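Local coordinates for NS6 protease (Murine norovirus 1, PDB 4ASH), which probably cleaves the viral polyprotein during murine norovirus replication, acting as a cysteine protease with a trypsin-like fold, at residues A[8-13]-A[18-23]; A[25-30]-A[40-45]; A[49-54]-A[58-63]; A[75-80]-A[104-109]; A[143-148]-A[169-174]. The protein carries 1 engineered substitution. All blocks are in the same frame, centred on the assembly; numbering follows the deposited sequence.

Contact 1: residues A[8-13]-A[18-23]; sequences WSRVVQ and WGFWVS
Arg10 and Trp21 are joined twice by hydrogen bonds: Trp21 N gives one to Arg10 O, and Arg10 NH1 gives one to Trp21 O at 3.0 Å, with the acceptor near the guanidinium plane. NH1 also makes a weak bond to Val22 O, while Arg10 NH2 binds Pro71 O. In the hairpin ladder proper, the hydrogen-bonded pair Val12 and Gly19 is joined by Val12 N to Gly19 O at 3.1 Å and Gly19 N to Val12 O at 2.9 Å. Apolar contacts fill in around this backbone. Extended from CG to NE, the Arg10 chain runs past the Phe20 ring, with CB 3.3 Å from Phe20 CE1 and CD 3.4 Å from Phe20 CZ; Val11 CG2 comes to the edge of the same ring. In a CH-pi contact, Gln13 CG lies over the Trp18 six-membered ring, 3.4 Å from its centroid. Strand 17-21 has strand 26-30 as its next neighbour, where Thr29 OG1 bonds Trp18 O, and Val11 and Phe20 pack against Pro144 of strand 144-149.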
# COMPACT_ATOMS: atom_id res chain seq x y z
N TRP A 8 -12.62 3.70 3.45
CA TRP A 8 -11.79 4.89 3.55
C TRP A 8 -11.35 5.24 4.97
O TRP A 8 -10.31 5.86 5.17
CB TRP A 8 -12.52 6.08 2.91
CG TRP A 8 -12.59 5.99 1.42
CD1 TRP A 8 -13.62 5.49 0.67
CD2 TRP A 8 -11.57 6.38 0.51
NE1 TRP A 8 -13.30 5.55 -0.66
CE2 TRP A 8 -12.05 6.10 -0.79
CE3 TRP A 8 -10.30 6.94 0.66
CZ2 TRP A 8 -11.31 6.38 -1.94
CZ3 TRP A 8 -9.56 7.22 -0.49
CH2 TRP A 8 -10.07 6.94 -1.77
N SER A 9 -12.13 4.85 5.97
CA SER A 9 -11.75 5.18 7.34
C SER A 9 -10.51 4.39 7.76
O SER A 9 -9.89 4.71 8.79
CB SER A 9 -12.90 4.93 8.32
OG SER A 9 -13.00 3.56 8.62
N ARG A 10 -10.14 3.41 6.93
CA ARG A 10 -8.94 2.57 7.13
C ARG A 10 -7.67 3.26 6.66
O ARG A 10 -6.56 2.82 6.99
CB ARG A 10 -9.05 1.26 6.33
CG ARG A 10 -10.13 0.28 6.75
CD ARG A 10 -10.06 -0.93 5.82
NE ARG A 10 -11.18 -1.84 6.03
CZ ARG A 10 -11.07 -3.07 6.53
NH1 ARG A 10 -9.88 -3.57 6.85
NH2 ARG A 10 -12.16 -3.80 6.68
N VAL A 11 -7.82 4.33 5.87
CA VAL A 11 -6.68 5.06 5.33
C VAL A 11 -6.44 6.25 6.24
O VAL A 11 -7.32 7.10 6.40
CB VAL A 11 -6.93 5.52 3.88
CG1 VAL A 11 -5.70 6.22 3.31
CG2 VAL A 11 -7.31 4.33 2.98
N VAL A 12 -5.27 6.28 6.88
CA VAL A 12 -4.94 7.35 7.83
C VAL A 12 -3.54 7.91 7.59
O VAL A 12 -2.67 7.22 7.04
CB VAL A 12 -5.06 6.90 9.31
CG1 VAL A 12 -6.50 6.46 9.62
CG2 VAL A 12 -4.08 5.77 9.64
N GLN A 13 -3.31 9.15 8.01
CA GLN A 13 -1.98 9.72 7.88
C GLN A 13 -0.99 8.96 8.76
O GLN A 13 -1.34 8.41 9.81
CB GLN A 13 -2.00 11.22 8.21
CG GLN A 13 -2.66 11.99 7.09
CD GLN A 13 -2.45 13.50 7.16
OE1 GLN A 13 -1.36 14.01 6.88
NE2 GLN A 13 -3.51 14.21 7.49
N TRP A 18 0.84 7.95 4.36
CA TRP A 18 -0.41 7.33 4.77
C TRP A 18 -0.16 5.86 5.06
O TRP A 18 0.90 5.33 4.72
CB TRP A 18 -1.45 7.44 3.66
CG TRP A 18 -1.69 8.87 3.31
CD1 TRP A 18 -0.95 9.63 2.46
CD2 TRP A 18 -2.73 9.70 3.81
NE1 TRP A 18 -1.47 10.91 2.41
CE2 TRP A 18 -2.57 10.97 3.23
CE3 TRP A 18 -3.79 9.50 4.71
CZ2 TRP A 18 -3.42 12.03 3.51
CZ3 TRP A 18 -4.64 10.55 4.97
CH2 TRP A 18 -4.45 11.80 4.38
N GLY A 19 -1.12 5.21 5.70
CA GLY A 19 -1.10 3.76 5.84
C GLY A 19 -2.53 3.24 5.84
O GLY A 19 -3.49 4.04 5.77
N PHE A 20 -2.69 1.93 5.94
CA PHE A 20 -3.97 1.27 5.75
C PHE A 20 -4.15 0.15 6.76
O PHE A 20 -3.26 -0.71 6.90
CB PHE A 20 -4.04 0.68 4.34
CG PHE A 20 -5.36 0.03 4.00
CD1 PHE A 20 -6.49 0.81 3.79
CD2 PHE A 20 -5.48 -1.35 3.88
CE1 PHE A 20 -7.70 0.23 3.46
CE2 PHE A 20 -6.68 -1.93 3.55
CZ PHE A 20 -7.79 -1.15 3.34
N TRP A 21 -5.29 0.15 7.45
CA TRP A 21 -5.64 -0.97 8.33
C TRP A 21 -6.19 -2.14 7.55
O TRP A 21 -7.33 -2.10 7.08
CB TRP A 21 -6.66 -0.53 9.38
CG TRP A 21 -6.09 0.43 10.36
CD1 TRP A 21 -6.22 1.79 10.34
CD2 TRP A 21 -5.26 0.12 11.48
NE1 TRP A 21 -5.53 2.34 11.40
CE2 TRP A 21 -4.92 1.34 12.11
CE3 TRP A 21 -4.75 -1.07 12.01
CZ2 TRP A 21 -4.11 1.40 13.24
CZ3 TRP A 21 -3.95 -1.01 13.14
CH2 TRP A 21 -3.63 0.21 13.74
N VAL A 22 -5.38 -3.19 7.41
CA VAL A 22 -5.83 -4.42 6.78
C VAL A 22 -6.83 -5.13 7.70
O VAL A 22 -7.77 -5.79 7.24
CB VAL A 22 -4.65 -5.35 6.48
CG1 VAL A 22 -5.12 -6.66 5.83
CG2 VAL A 22 -3.68 -4.64 5.56
N SER A 23 -6.61 -4.99 9.00
CA SER A 23 -7.52 -5.55 10.00
C SER A 23 -7.40 -4.68 11.22
O SER A 23 -6.65 -3.72 11.22
CB SER A 23 -7.11 -6.97 10.37
OG SER A 23 -5.88 -6.96 11.10

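Contact 2: residues A[25-30]-A[40-45]; sequences HVFITA and EIFGRK
Phe42 turns the edge of its ring, CZ and CE2 leading, toward one face of Phe27. The pair is edge-to-face (T-shaped), with centroids 5.0 Å apart and planes at 76°. Its closest atoms are Phe27 CZ and Phe42 CZ at 3.8 Å, with Phe42 CE2 4.0 Å from Phe27 CD2; Phe42 CZ stands off-centre, toward the rim of the Phe27 ring. No hydrogen bond joins the two segments, so the ring pair carries the contact. Phe27 CG is anti to the backbone N (chi1 -176°), which extends the ring from strand 26-30 toward the loop. Within that loop a type I' beta turn runs from Ile41 to Arg44, closed by Arg44 N to Ile41 O at 2.8 Å and Ile41 N to Arg44 O at 3.0 Å. Phe42 and Gly43 occupy its two central positions, both with positive phi, and the Phe42 ring reaches from the turn back to the N-terminal sheet. Further out, Trp21 meets both phenyl rings, while Phe14 makes an edge-to-face pair with Phe27. The Arg44 guanidinium ties the turn to the chain beyond strand 57-62, with NH1 bonded to Ser64 O and NH2 to Ala65 O.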
# COMPACT_ATOMS: atom_id res chain seq x y z
N HIS A 25 -5.80 -5.42 13.69
CA HIS A 25 -4.47 -5.72 14.22
C HIS A 25 -3.34 -5.36 13.27
O HIS A 25 -2.19 -5.28 13.69
CB HIS A 25 -4.34 -7.24 14.52
CG HIS A 25 -5.27 -7.74 15.58
ND1 HIS A 25 -4.86 -7.98 16.88
CD2 HIS A 25 -6.59 -8.07 15.54
CE1 HIS A 25 -5.88 -8.42 17.59
NE2 HIS A 25 -6.94 -8.49 16.80
N VAL A 26 -3.64 -5.17 11.99
CA VAL A 26 -2.58 -5.08 10.98
C VAL A 26 -2.65 -3.78 10.21
O VAL A 26 -3.68 -3.45 9.63
CB VAL A 26 -2.61 -6.27 9.97
CG1 VAL A 26 -1.59 -6.06 8.87
CG2 VAL A 26 -2.33 -7.59 10.68
N PHE A 27 -1.54 -3.05 10.23
CA PHE A 27 -1.44 -1.74 9.58
C PHE A 27 -0.26 -1.78 8.62
O PHE A 27 0.86 -2.13 9.02
CB PHE A 27 -1.24 -0.66 10.65
CG PHE A 27 -1.21 0.74 10.11
CD1 PHE A 27 -2.39 1.39 9.76
CD2 PHE A 27 -0.01 1.42 9.97
CE1 PHE A 27 -2.37 2.69 9.28
CE2 PHE A 27 0.02 2.73 9.49
CZ PHE A 27 -1.16 3.35 9.14
N ILE A 28 -0.50 -1.45 7.35
CA ILE A 28 0.55 -1.47 6.35
C ILE A 28 0.83 -0.06 5.81
O ILE A 28 -0.06 0.79 5.77
CB ILE A 28 0.23 -2.44 5.18
CG1 ILE A 28 -1.00 -1.97 4.37
CG2 ILE A 28 0.07 -3.86 5.71
CD1 ILE A 28 -1.28 -2.87 3.13
N THR A 29 2.08 0.17 5.40
CA THR A 29 2.47 1.49 4.91
C THR A 29 3.72 1.34 4.03
O THR A 29 4.26 0.25 3.88
CB THR A 29 2.74 2.48 6.08
OG1 THR A 29 2.98 3.80 5.57
CG2 THR A 29 3.95 2.04 6.88
N ALA A 30 4.18 2.45 3.47
CA ALA A 30 5.43 2.50 2.75
C ALA A 30 6.55 2.73 3.76
O ALA A 30 6.50 3.67 4.55
CB ALA A 30 5.40 3.64 1.73
N GLU A 40 6.48 5.56 19.38
CA GLU A 40 5.14 5.21 19.84
C GLU A 40 4.11 5.61 18.77
O GLU A 40 4.12 6.75 18.29
CB GLU A 40 4.83 5.87 21.18
CG GLU A 40 3.39 5.72 21.62
CD GLU A 40 3.12 6.39 22.96
OE1 GLU A 40 4.08 6.64 23.72
OE2 GLU A 40 1.93 6.67 23.25
N ILE A 41 3.25 4.68 18.38
CA ILE A 41 2.23 4.98 17.37
C ILE A 41 0.85 4.51 17.80
O ILE A 41 0.71 3.45 18.41
CB ILE A 41 2.58 4.37 16.01
CG1 ILE A 41 2.82 2.87 16.15
CG2 ILE A 41 3.81 5.06 15.39
CD1 ILE A 41 3.07 2.15 14.84
N PHE A 42 -0.17 5.29 17.48
CA PHE A 42 -1.55 4.98 17.86
C PHE A 42 -1.68 4.66 19.34
O PHE A 42 -2.50 3.82 19.74
CB PHE A 42 -2.08 3.81 17.02
CG PHE A 42 -1.83 3.96 15.56
CD1 PHE A 42 -2.17 5.12 14.88
CD2 PHE A 42 -1.22 2.93 14.85
CE1 PHE A 42 -1.93 5.26 13.53
CE2 PHE A 42 -0.97 3.06 13.49
CZ PHE A 42 -1.32 4.22 12.83
N GLY A 43 -0.87 5.33 20.15
CA GLY A 43 -0.94 5.19 21.60
C GLY A 43 -0.32 3.89 22.08
O GLY A 43 -0.51 3.49 23.23
N ARG A 44 0.43 3.22 21.21
CA ARG A 44 1.06 1.95 21.57
C ARG A 44 2.59 2.06 21.53
O ARG A 44 3.16 2.63 20.60
CB ARG A 44 0.58 0.84 20.63
CG ARG A 44 -0.93 0.69 20.57
CD ARG A 44 -1.50 0.01 21.83
NE ARG A 44 -2.95 -0.11 21.74
CZ ARG A 44 -3.59 -1.15 21.19
NH1 ARG A 44 -2.90 -2.18 20.70
NH2 ARG A 44 -4.91 -1.14 21.14
N LYS A 45 3.24 1.51 22.54
CA LYS A 45 4.70 1.56 22.60
C LYS A 45 5.33 0.38 21.87
O LYS A 45 4.71 -0.68 21.75
CB LYS A 45 5.18 1.57 24.06
CG LYS A 45 4.71 2.75 24.89
CD LYS A 45 5.19 2.60 26.33
CE LYS A 45 4.67 3.71 27.22
NZ LYS A 45 5.05 3.48 28.65

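Contact 3: residues A[49-54]-A[58-63]; sequences FTVTSS and LKYYFT
Phe49 lays its CB over one face of the Phe62 ring, 3.9 Å from the centroid, a CH-pi contact between facing residues of the two strands. The Phe49 and Phe62 rings themselves meet obliquely. Phe49 CD1 reaches the edge of Tyr60, and Val51 CG1 lies over a face of Tyr60, displaced toward its rim. These residues line one face of a beta hairpin, strands 49-54 and 57-62, at the margin of the five-stranded antiparallel N-terminal sheet; Phe49, Tyr60 and Phe62 form an aromatic cluster on it. Phe49 CG stands between the backbone N and the carbonyl carbon (chi1 60°), which brings the ring up beside those of Tyr60 and Phe62. The opposite face carries Thr50, Thr52, Lys59 and Tyr61. There the Lys59 chain bends at its last two torsions, and NZ ends 3.8 Å from Thr52 OG1. Four backbone bonds hold the strands: Thr50 N to Tyr61 O and Tyr61 N to Thr50 O, and the shorter pair of Thr52 N to Lys59 O and Lys59 N to Thr52 O, both 2.8 Å. Strand 26-30 borders strand 57-62 on its other side, and Phe14 packs on Tyr60. Beyond Tyr60, on the face that carries the aromatic cluster, Val51 CG1 meets Leu58 CD1 at 3.3 Å, closer than usual van der Waals contact.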
# COMPACT_ATOMS: atom_id res chain seq x y z
N PHE A 49 3.72 -3.99 19.65
CA PHE A 49 3.56 -4.34 18.26
C PHE A 49 4.89 -4.83 17.70
O PHE A 49 5.95 -4.54 18.26
CB PHE A 49 3.02 -3.14 17.45
CG PHE A 49 3.92 -1.93 17.47
CD1 PHE A 49 4.95 -1.80 16.56
CD2 PHE A 49 3.72 -0.92 18.40
CE1 PHE A 49 5.77 -0.68 16.57
CE2 PHE A 49 4.54 0.20 18.42
CZ PHE A 49 5.56 0.31 17.50
N THR A 50 4.82 -5.58 16.61
CA THR A 50 6.00 -5.99 15.89
C THR A 50 5.96 -5.39 14.49
O THR A 50 4.88 -5.05 13.99
CB THR A 50 6.11 -7.52 15.77
OG1 THR A 50 4.98 -8.02 15.05
CG2 THR A 50 6.15 -8.15 17.16
N VAL A 51 7.12 -5.25 13.89
CA VAL A 51 7.21 -4.60 12.59
C VAL A 51 8.00 -5.49 11.66
O VAL A 51 9.05 -6.03 12.04
CB VAL A 51 7.88 -3.23 12.67
CG1 VAL A 51 7.88 -2.56 11.31
CG2 VAL A 51 7.18 -2.34 13.69
N THR A 52 7.49 -5.68 10.46
CA THR A 52 8.26 -6.40 9.46
C THR A 52 8.38 -5.52 8.22
O THR A 52 7.45 -4.81 7.86
CB THR A 52 7.65 -7.78 9.10
OG1 THR A 52 6.51 -7.62 8.24
CG2 THR A 52 7.23 -8.53 10.36
N SER A 53 9.54 -5.56 7.59
CA SER A 53 9.75 -4.82 6.37
C SER A 53 10.26 -5.74 5.26
O SER A 53 10.92 -6.75 5.51
CB SER A 53 10.73 -3.67 6.58
OG SER A 53 11.96 -4.13 7.10
N SER A 54 9.92 -5.36 4.04
CA SER A 54 10.36 -6.07 2.86
C SER A 54 10.43 -5.03 1.74
O SER A 54 9.40 -4.53 1.30
CB SER A 54 9.35 -7.15 2.51
OG SER A 54 9.74 -7.84 1.35
N LEU A 58 6.05 -1.98 4.58
CA LEU A 58 6.18 -2.10 6.03
C LEU A 58 4.87 -2.54 6.67
O LEU A 58 3.81 -1.98 6.38
CB LEU A 58 6.65 -0.76 6.60
CG LEU A 58 7.12 -0.72 8.04
CD1 LEU A 58 8.34 -1.60 8.22
CD2 LEU A 58 7.43 0.72 8.42
N LYS A 59 4.92 -3.54 7.55
CA LYS A 59 3.73 -4.04 8.21
C LYS A 59 3.90 -4.04 9.71
O LYS A 59 4.90 -4.54 10.23
CB LYS A 59 3.39 -5.46 7.71
CG LYS A 59 2.20 -6.12 8.42
CD LYS A 59 1.71 -7.33 7.64
CE LYS A 59 2.76 -8.45 7.61
NZ LYS A 59 3.05 -8.99 8.96
N TYR A 60 2.92 -3.47 10.40
CA TYR A 60 2.87 -3.48 11.86
C TYR A 60 1.78 -4.43 12.30
O TYR A 60 0.67 -4.39 11.78
CB TYR A 60 2.49 -2.09 12.37
CG TYR A 60 3.49 -1.01 12.08
CD1 TYR A 60 3.53 -0.40 10.83
CD2 TYR A 60 4.37 -0.57 13.05
CE1 TYR A 60 4.44 0.61 10.55
CE2 TYR A 60 5.28 0.44 12.78
CZ TYR A 60 5.31 1.02 11.53
OH TYR A 60 6.20 2.04 11.26
N TYR A 61 2.11 -5.29 13.27
CA TYR A 61 1.12 -6.17 13.86
C TYR A 61 0.96 -5.87 15.35
O TYR A 61 1.93 -5.91 16.12
CB TYR A 61 1.48 -7.64 13.65
CG TYR A 61 0.60 -8.56 14.48
CD1 TYR A 61 -0.70 -8.86 14.07
CD2 TYR A 61 1.03 -9.06 15.70
CE1 TYR A 61 -1.53 -9.67 14.85
CE2 TYR A 61 0.21 -9.86 16.48
CZ TYR A 61 -1.06 -10.17 16.05
OH TYR A 61 -1.87 -10.98 16.81
N PHE A 62 -0.27 -5.57 15.76
CA PHE A 62 -0.58 -5.23 17.14
C PHE A 62 -1.25 -6.41 17.82
O PHE A 62 -2.27 -6.90 17.36
CB PHE A 62 -1.51 -4.00 17.18
CG PHE A 62 -0.89 -2.76 16.62
CD1 PHE A 62 -0.90 -2.52 15.25
CD2 PHE A 62 -0.29 -1.82 17.45
CE1 PHE A 62 -0.33 -1.38 14.71
CE2 PHE A 62 0.29 -0.68 16.93
CZ PHE A 62 0.27 -0.46 15.55
N THR A 63 -0.65 -6.87 18.92
CA THR A 63 -1.20 -7.99 19.69
C THR A 63 -2.65 -7.75 20.08
O THR A 63 -3.50 -8.65 19.98
CB THR A 63 -0.37 -8.23 20.95
OG1 THR A 63 1.01 -8.42 20.59
CG2 THR A 63 -0.87 -9.47 21.67

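Contact 4: residues A[75-80]-A[104-109]; sequences LENGCQ and GSQAAI
Gln106 crosses Asn77 obliquely, their amide planes 72° apart, where the loop after strand 74-75 passes the long strand 96-111 of the C-terminal sheet. Asn77 is the centre of an inverse gamma turn. The Gln106 side chain is directed at this loop: CG is anti to the carbonyl carbon (chi1 -62°) and the chain then runs extended, bringing its amide to the Asn77 backbone. NE2 makes a weak hydrogen bond to Asn77 O, 3.3 Å long and bent to 122° at the hydrogen. The two side-chain amides do not pair, since Asn77 ND2 and Gln106 OE1 are 4.2 Å apart. Asn77 OD1 instead takes a bond from Gly175 N and a weak one from Thr173 OG1. Gln119 of strand 114-123 bridges the two segments, its OE1 taking Cys79 N and its NE2 giving to Gly104 O. Glu76, one residue earlier, makes a salt bridge to Lys149 through OE2 and a hydrogen bond to Tyr147 OH through OE1. Around the Gln106 amide nitrogen, Gly78 CA lies 3.9 Å from NE2 and Cys79 O 3.5 Å from it.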
# COMPACT_ATOMS: atom_id res chain seq x y z
N LEU A 75 -4.93 -9.61 2.44
CA LEU A 75 -3.75 -8.96 1.86
C LEU A 75 -3.08 -9.95 0.91
O LEU A 75 -2.64 -11.03 1.32
CB LEU A 75 -2.77 -8.55 2.97
CG LEU A 75 -1.38 -8.06 2.55
CD1 LEU A 75 -1.48 -6.80 1.71
CD2 LEU A 75 -0.51 -7.83 3.77
N GLU A 76 -3.02 -9.57 -0.37
CA GLU A 76 -2.33 -10.36 -1.39
C GLU A 76 -0.96 -9.78 -1.71
O GLU A 76 -0.71 -8.62 -1.47
CB GLU A 76 -3.18 -10.44 -2.65
CG GLU A 76 -4.30 -11.48 -2.55
CD GLU A 76 -5.09 -11.64 -3.83
OE1 GLU A 76 -4.85 -10.87 -4.79
OE2 GLU A 76 -5.95 -12.54 -3.89
N ASN A 77 -0.08 -10.61 -2.25
CA ASN A 77 1.20 -10.16 -2.74
C ASN A 77 1.04 -9.72 -4.19
O ASN A 77 1.37 -10.48 -5.13
CB ASN A 77 2.23 -11.30 -2.67
CG ASN A 77 3.63 -10.84 -3.00
OD1 ASN A 77 4.02 -9.71 -2.70
ND2 ASN A 77 4.41 -11.72 -3.62
N GLY A 78 0.54 -8.51 -4.40
CA GLY A 78 0.21 -8.07 -5.73
C GLY A 78 -0.98 -8.83 -6.29
O GLY A 78 -1.72 -9.49 -5.56
N CYS A 79 -1.17 -8.74 -7.61
CA CYS A 79 -2.28 -9.43 -8.25
C CYS A 79 -1.89 -9.83 -9.66
O CYS A 79 -0.79 -9.54 -10.11
CB CYS A 79 -3.51 -8.54 -8.29
SG CYS A 79 -3.29 -7.04 -9.29
N GLN A 80 -2.81 -10.48 -10.36
CA GLN A 80 -2.59 -10.87 -11.75
C GLN A 80 -2.43 -9.63 -12.62
O GLN A 80 -3.14 -8.63 -12.45
CB GLN A 80 -3.76 -11.71 -12.25
N GLY A 104 0.37 -3.95 -13.77
CA GLY A 104 1.30 -4.55 -14.71
C GLY A 104 2.11 -5.66 -14.07
O GLY A 104 1.60 -6.44 -13.28
N SER A 105 3.38 -5.76 -14.43
CA SER A 105 4.19 -6.87 -13.95
C SER A 105 4.78 -6.62 -12.59
O SER A 105 5.05 -5.46 -12.21
CB SER A 105 5.33 -7.19 -14.94
OG SER A 105 4.90 -7.07 -16.29
N GLN A 106 5.01 -7.70 -11.85
CA GLN A 106 5.78 -7.63 -10.62
C GLN A 106 7.26 -7.71 -10.94
O GLN A 106 7.67 -8.42 -11.86
CB GLN A 106 5.36 -8.76 -9.67
CG GLN A 106 3.90 -8.68 -9.25
CD GLN A 106 3.49 -9.79 -8.30
OE1 GLN A 106 4.31 -10.31 -7.54
NE2 GLN A 106 2.22 -10.17 -8.34
N ALA A 107 8.07 -6.96 -10.20
CA ALA A 107 9.51 -6.95 -10.40
C ALA A 107 10.19 -6.25 -9.23
O ALA A 107 9.53 -5.63 -8.39
CB ALA A 107 9.88 -6.27 -11.72
N ALA A 108 11.51 -6.40 -9.16
CA ALA A 108 12.33 -5.66 -8.21
C ALA A 108 12.77 -4.40 -8.92
O ALA A 108 13.51 -4.45 -9.91
CB ALA A 108 13.53 -6.48 -7.78
N ILE A 109 12.27 -3.27 -8.44
CA ILE A 109 12.38 -2.00 -9.15
C ILE A 109 13.32 -1.08 -8.39
O ILE A 109 13.19 -0.91 -7.19
CB ILE A 109 10.99 -1.35 -9.26
CG1 ILE A 109 10.08 -2.24 -10.11
CG2 ILE A 109 11.09 0.05 -9.85
CD1 ILE A 109 8.63 -2.23 -9.66

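Contact 5: residues A[143-148]-A[169-174]; sequences CPYVYK and VIAATH
Tyr145 and Ala171 meet face-on: the alanine methyl sits over the centre of the phenol ring. From Tyr145 CB the chain turns with CG beside the backbone N (chi1 -78°), carrying the ring toward strand 168-172. CG is 3.9 Å from Ala171 CB, and from CD1 and CE1 round to CZ the distances to that methyl stay near 3.8 Å. This evenness marks a centred CH-pi contact, with Ala171 CB 3.5 Å from the ring centroid and only 2° off the normal. Cys143 O, just before the strand that carries Tyr145, lies at the ring's edge. At the tip, OH presses on Val169, 3.3 Å from its CG2, and passes 3.8 Å from Ile170 O. The hydroxyl is hydrogen-bonded to His159 ND1, so its polar end is satisfied inside an otherwise apolar setting. A tyrosine-supported histidine of this kind belongs to the S1 pocket in related chymotrypsin-like viral cysteine proteases; a similar role for His159 is likely here, with Tyr145 fixing its imidazole from the second shell. The two strands do not pair directly; locally, residues 144-148 and 169-172 cross at 90°, their axes 8.3 Å apart at closest. Strand 152-162 lies between them in the sheet, and Val87 of strand 84-90 with Val101 and Met103 of strand 96-111 packs further round the Tyr145 side chain.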
# COMPACT_ATOMS: atom_id res chain seq x y z
N CYS A 143 -0.79 4.96 0.57
CA CYS A 143 -2.19 4.68 0.26
C CYS A 143 -2.32 3.30 -0.40
O CYS A 143 -1.46 2.87 -1.19
CB CYS A 143 -2.79 5.78 -0.62
SG CYS A 143 -3.00 7.36 0.27
N PRO A 144 -3.39 2.57 -0.06
CA PRO A 144 -3.51 1.19 -0.54
C PRO A 144 -3.99 1.05 -1.99
O PRO A 144 -4.73 1.87 -2.50
CB PRO A 144 -4.57 0.60 0.41
CG PRO A 144 -5.48 1.79 0.64
CD PRO A 144 -4.53 2.96 0.80
N TYR A 145 -3.56 -0.04 -2.62
CA TYR A 145 -4.11 -0.47 -3.89
C TYR A 145 -5.06 -1.61 -3.60
O TYR A 145 -4.65 -2.58 -2.96
CB TYR A 145 -3.00 -1.01 -4.79
CG TYR A 145 -2.13 0.03 -5.45
CD1 TYR A 145 -1.49 1.02 -4.71
CD2 TYR A 145 -1.92 0.01 -6.82
CE1 TYR A 145 -0.68 1.98 -5.31
CE2 TYR A 145 -1.12 0.96 -7.45
CZ TYR A 145 -0.50 1.94 -6.69
OH TYR A 145 0.31 2.89 -7.30
N VAL A 146 -6.30 -1.52 -4.06
CA VAL A 146 -7.29 -2.55 -3.79
C VAL A 146 -8.00 -2.96 -5.07
O VAL A 146 -7.98 -2.25 -6.06
CB VAL A 146 -8.35 -2.07 -2.75
CG1 VAL A 146 -7.68 -1.67 -1.44
CG2 VAL A 146 -9.17 -0.90 -3.30
N TYR A 147 -8.63 -4.13 -5.06
CA TYR A 147 -9.50 -4.49 -6.17
C TYR A 147 -10.58 -5.45 -5.69
O TYR A 147 -10.46 -6.05 -4.62
CB TYR A 147 -8.73 -5.08 -7.36
CG TYR A 147 -8.27 -6.51 -7.20
CD1 TYR A 147 -7.20 -6.84 -6.38
CD2 TYR A 147 -8.90 -7.54 -7.89
CE1 TYR A 147 -6.77 -8.15 -6.25
CE2 TYR A 147 -8.47 -8.85 -7.77
CZ TYR A 147 -7.41 -9.15 -6.94
OH TYR A 147 -6.99 -10.46 -6.82
N LYS A 148 -11.66 -5.55 -6.46
CA LYS A 148 -12.71 -6.49 -6.12
C LYS A 148 -12.40 -7.84 -6.76
O LYS A 148 -12.46 -7.99 -7.98
CB LYS A 148 -14.08 -5.98 -6.57
CG LYS A 148 -15.24 -6.83 -6.06
CD LYS A 148 -16.57 -6.37 -6.62
CE LYS A 148 -16.90 -4.95 -6.18
NZ LYS A 148 -18.22 -4.50 -6.70
N VAL A 169 2.89 4.14 -12.12
CA VAL A 169 2.97 4.13 -10.66
C VAL A 169 3.56 2.79 -10.21
O VAL A 169 3.58 1.83 -10.98
CB VAL A 169 1.59 4.35 -10.01
CG1 VAL A 169 1.11 5.78 -10.26
CG2 VAL A 169 0.58 3.35 -10.56
N ILE A 170 4.05 2.74 -8.98
CA ILE A 170 4.57 1.51 -8.39
C ILE A 170 3.92 1.29 -7.04
O ILE A 170 3.90 2.20 -6.20
CB ILE A 170 6.10 1.59 -8.13
CG1 ILE A 170 6.85 2.03 -9.40
CG2 ILE A 170 6.64 0.25 -7.56
CD1 ILE A 170 6.72 1.07 -10.59
N ALA A 171 3.39 0.09 -6.83
CA ALA A 171 2.93 -0.33 -5.52
C ALA A 171 3.96 -1.28 -4.95
O ALA A 171 4.39 -2.22 -5.63
CB ALA A 171 1.58 -1.02 -5.65
N ALA A 172 4.38 -1.04 -3.71
CA ALA A 172 5.22 -2.01 -3.03
C ALA A 172 4.33 -3.13 -2.54
O ALA A 172 3.21 -2.89 -2.09
CB ALA A 172 5.96 -1.35 -1.87
N THR A 173 4.82 -4.37 -2.67
CA THR A 173 4.09 -5.54 -2.18
C THR A 173 4.87 -6.21 -1.07
O THR A 173 6.04 -5.92 -0.84
CB THR A 173 3.82 -6.53 -3.32
OG1 THR A 173 5.07 -6.94 -3.89
CG2 THR A 173 2.98 -5.87 -4.41
N HIS A 174 4.23 -7.14 -0.36
CA HIS A 174 4.80 -7.66 0.88
C HIS A 174 5.83 -8.79 0.74
O HIS A 174 6.65 -9.00 1.63
CB HIS A 174 3.69 -8.08 1.84
CG HIS A 174 3.06 -9.40 1.50
ND1 HIS A 174 3.67 -10.61 1.75
CD2 HIS A 174 1.86 -9.70 0.96
CE1 HIS A 174 2.88 -11.60 1.36
NE2 HIS A 174 1.76 -11.07 0.88

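From the N terminus, contact 1 closes the tight hairpin of strands 11-14 and 17-21. Contact 2 then folds the longer loop after strand 26-30 back onto that strand, and contact 3 closes the hairpin 49-54 with 57-62. These three follow in series, and all reach the N-terminal antiparallel sheet. Contacts 4 and 5, also in series, belong to the C-terminal sheet: the first spans 23 residues between segments 75-80 and 104-109, the second 20 between 143-148 and 169-174. No loop encloses or crosses another. Contact 1 packs on contact 5 through Pro144 and Cys143, and contact 3 meets it where Ser54 approaches His174, joining the two halves of the fold.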